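ABC transporter, substrate binding protein (Mannopine) (Agrobacterium fabrum, PDB 5L9S) probably binds the opine mannopine in the periplasm as the solute-binding component of an ABC transporter, with the substrate-free protein standing open. Local coordinates at residues S272-S277 with A290-A295. Sequence-based numbering, arbitrary orientation.
Sequences SCTPPS and ATLPSA
The CA atoms of Thr274 and Leu292 are the closest such pair across two irregular segments, 272-277 and 290-295, lying 7.1 Å apart, and the backbones share no direct hydrogen bond. Leu292, its CB directed at the other segment, reaches across with its branched end. Its CG stands anti to the carbonyl carbon (chi1 -69°), and from there the two methyls spread over the backbone of 272-273: CD2 lies 3.7 Å from Ser272 O, while CD1 is 3.9 Å from Cys273 O. These are van der Waals contacts, and a forked aliphatic side chain suits them because it covers two successive carbonyls at once. Ser272 leaves the preceding helix with positive phi (61°). Beside Leu292, Thr274 OG1 touches the Pro293 ring, 3.6 Å from CG and 3.8 Å from CD. The same hydroxyl is 2.6 Å from a water, which donates a hydrogen bond to Pro293 O at 2.9 Å; this bridge is the polar link between the segments. Threonine thus offers a hydroxyl for the water and a compact side chain beside the proline, whose rigid ring gives an aliphatic surface and whose carbonyl takes the water. Cys273 turns its CB away from this interface and forms a disulfide with Cys268, tying the loop back to helix 261-271. Ser277 and Ser294 hold the N-cap positions of helices 278-283 and 295-300, where a short hydroxyl can reach a backbone N of the first turn; the bond from Ser277 to Ala280 N is weak. The contact closes a mostly helical excursion: Ile281 of helix 278-283 packs on Thr274, helix 211-219 meets Leu292 through Lys215 and Pro293 through Leu211, and Thr274 shares a backbone hydrogen bond with Ser108 in strand 103-116.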
ATOM      1  N   SER A 272      -8.702   7.900   0.338  1.00 46.52           N
ATOM      2  CA  SER A 272      -9.160   6.696   1.076  1.00 46.66           C
ATOM      3  C   SER A 272      -7.999   5.749   1.448  1.00 48.51           C
ATOM      4  O   SER A 272      -8.035   4.542   1.198  1.00 47.74           O
ATOM      5  CB  SER A 272     -10.273   5.959   0.320  1.00 51.59           C
ATOM      6  OG  SER A 272     -11.445   6.750   0.191  1.00 63.50           O
ATOM      7  N   CYS A 273      -6.978   6.318   2.070  1.00 44.76           N
ATOM      8  CA  CYS A 273      -5.789   5.588   2.489  1.00 44.43           C
ATOM      9  C   CYS A 273      -5.509   5.839   3.943  1.00 45.52           C
ATOM     10  O   CYS A 273      -6.149   6.698   4.552  1.00 43.59           O
ATOM     11  CB  CYS A 273      -4.593   5.953   1.615  1.00 45.71           C
ATOM     12  SG  CYS A 273      -4.441   7.725   1.257  1.00 51.47           S
ATOM     13  N   THR A 274      -4.581   5.048   4.509  1.00 41.24           N
ATOM     14  CA  THR A 274      -4.139   5.137   5.891  1.00 39.49           C
ATOM     15  C   THR A 274      -2.882   6.010   5.950  1.00 43.89           C
ATOM     16  O   THR A 274      -1.845   5.591   5.433  1.00 45.56           O
ATOM     17  CB  THR A 274      -3.958   3.712   6.451  1.00 42.63           C
ATOM     18  OG1 THR A 274      -5.247   3.097   6.478  1.00 47.32           O
ATOM     19  CG2 THR A 274      -3.333   3.671   7.845  1.00 38.89           C
ATOM     20  N   PRO A 275      -2.935   7.203   6.577  1.00 40.38           N
ATOM     21  CA  PRO A 275      -1.718   8.032   6.697  1.00 41.31           C
ATOM     22  C   PRO A 275      -0.758   7.468   7.756  1.00 44.31           C
ATOM     23  O   PRO A 275      -1.244   6.746   8.648  1.00 43.99           O
ATOM     24  CB  PRO A 275      -2.265   9.417   7.093  1.00 44.12           C
ATOM     25  CG  PRO A 275      -3.532   9.139   7.779  1.00 47.77           C
ATOM     26  CD  PRO A 275      -4.090   7.842   7.242  1.00 42.48           C
ATOM     27  N   PRO A 276       0.577   7.797   7.719  1.00 39.87           N
ATOM     28  CA  PRO A 276       1.498   7.245   8.731  1.00 40.18           C
ATOM     29  C   PRO A 276       1.312   7.769  10.161  1.00 47.22           C
ATOM     30  O   PRO A 276       1.816   7.161  11.087  1.00 47.71           O
ATOM     31  CB  PRO A 276       2.883   7.596   8.164  1.00 42.17           C
ATOM     32  CG  PRO A 276       2.661   8.840   7.394  1.00 46.77           C
ATOM     33  CD  PRO A 276       1.325   8.611   6.737  1.00 41.10           C
ATOM     34  N   SER A 277       0.635   8.917  10.331  1.00 45.43           N
ATOM     35  CA  SER A 277       0.390   9.552  11.619  1.00 45.96           C
ATOM     36  C   SER A 277      -0.859   8.976  12.277  1.00 48.05           C
ATOM     37  O   SER A 277      -1.890   8.830  11.633  1.00 45.24           O
ATOM     38  CB  SER A 277       0.276  11.068  11.439  1.00 49.91           C
ATOM     39  OG  SER A 277      -0.136  11.762  12.602  1.00 60.33           O
ATOM     40  N   ALA A 290     -14.982   5.701   9.044  1.00 58.15           N
ATOM     41  CA  ALA A 290     -15.914   4.576   8.988  1.00 58.14           C
ATOM     42  C   ALA A 290     -15.478   3.454   8.032  1.00 62.12           C
ATOM     43  O   ALA A 290     -15.796   2.297   8.277  1.00 64.50           O
ATOM     44  CB  ALA A 290     -17.280   5.078   8.572  1.00 60.14           C
ATOM     45  N   THR A 291     -14.788   3.790   6.939  1.00 56.08           N
ATOM     46  CA  THR A 291     -14.370   2.810   5.949  1.00 54.56           C
ATOM     47  C   THR A 291     -12.853   2.536   5.969  1.00 52.66           C
ATOM     48  O   THR A 291     -12.322   2.000   4.996  1.00 53.81           O
ATOM     49  CB  THR A 291     -14.886   3.234   4.555  1.00 76.85           C
ATOM     50  OG1 THR A 291     -14.466   4.558   4.257  1.00 82.25           O
ATOM     51  CG2 THR A 291     -16.384   3.183   4.440  1.00 79.77           C
ATOM     52  N   LEU A 292     -12.147   2.886   7.063  1.00 43.35           N
ATOM     53  CA  LEU A 292     -10.695   2.711   7.148  1.00 38.29           C
ATOM     54  C   LEU A 292     -10.307   2.050   8.449  1.00 40.33           C
ATOM     55  O   LEU A 292     -11.027   2.244   9.427  1.00 39.19           O
ATOM     56  CB  LEU A 292      -9.979   4.072   7.020  1.00 36.44           C
ATOM     57  CG  LEU A 292     -10.045   4.732   5.646  1.00 37.87           C
ATOM     58  CD1 LEU A 292      -9.845   6.195   5.731  1.00 38.15           C
ATOM     59  CD2 LEU A 292      -9.056   4.150   4.706  1.00 35.57           C
ATOM     60  N   PRO A 293      -9.173   1.294   8.521  1.00 35.87           N
ATOM     61  CA  PRO A 293      -8.793   0.697   9.813  1.00 35.59           C
ATOM     62  C   PRO A 293      -8.400   1.786  10.828  1.00 38.79           C
ATOM     63  O   PRO A 293      -7.877   2.872  10.493  1.00 38.13           O
ATOM     64  CB  PRO A 293      -7.574  -0.165   9.458  1.00 36.71           C
ATOM     65  CG  PRO A 293      -6.989   0.492   8.246  1.00 40.09           C
ATOM     66  CD  PRO A 293      -8.189   0.954   7.463  1.00 35.54           C
ATOM     67  N   SER A 294      -8.642   1.509  12.095  1.00 35.18           N
ATOM     68  CA  SER A 294      -8.253   2.427  13.161  1.00 35.20           C
ATOM     69  C   SER A 294      -6.737   2.261  13.403  1.00 43.58           C
ATOM     70  O   SER A 294      -6.150   1.331  12.853  1.00 45.37           O
ATOM     71  CB  SER A 294      -9.027   2.076  14.424  1.00 34.39           C
ATOM     72  OG  SER A 294      -8.555   0.826  14.895  1.00 37.86           O
ATOM     73  N   ALA A 295      -6.132   3.081  14.266  1.00 40.65           N
ATOM     74  CA  ALA A 295      -4.731   2.923  14.639  1.00 40.46           C
ATOM     75  C   ALA A 295      -4.524   1.587  15.426  1.00 43.71           C
ATOM     76  O   ALA A 295      -3.515   0.918  15.215  1.00 45.05           O
ATOM     77  CB  ALA A 295      -4.255   4.110  15.464  1.00 42.44           C
TER
HETATM   78  O   HOH W   1      -6.754   4.223   8.234  1.00 37.68           O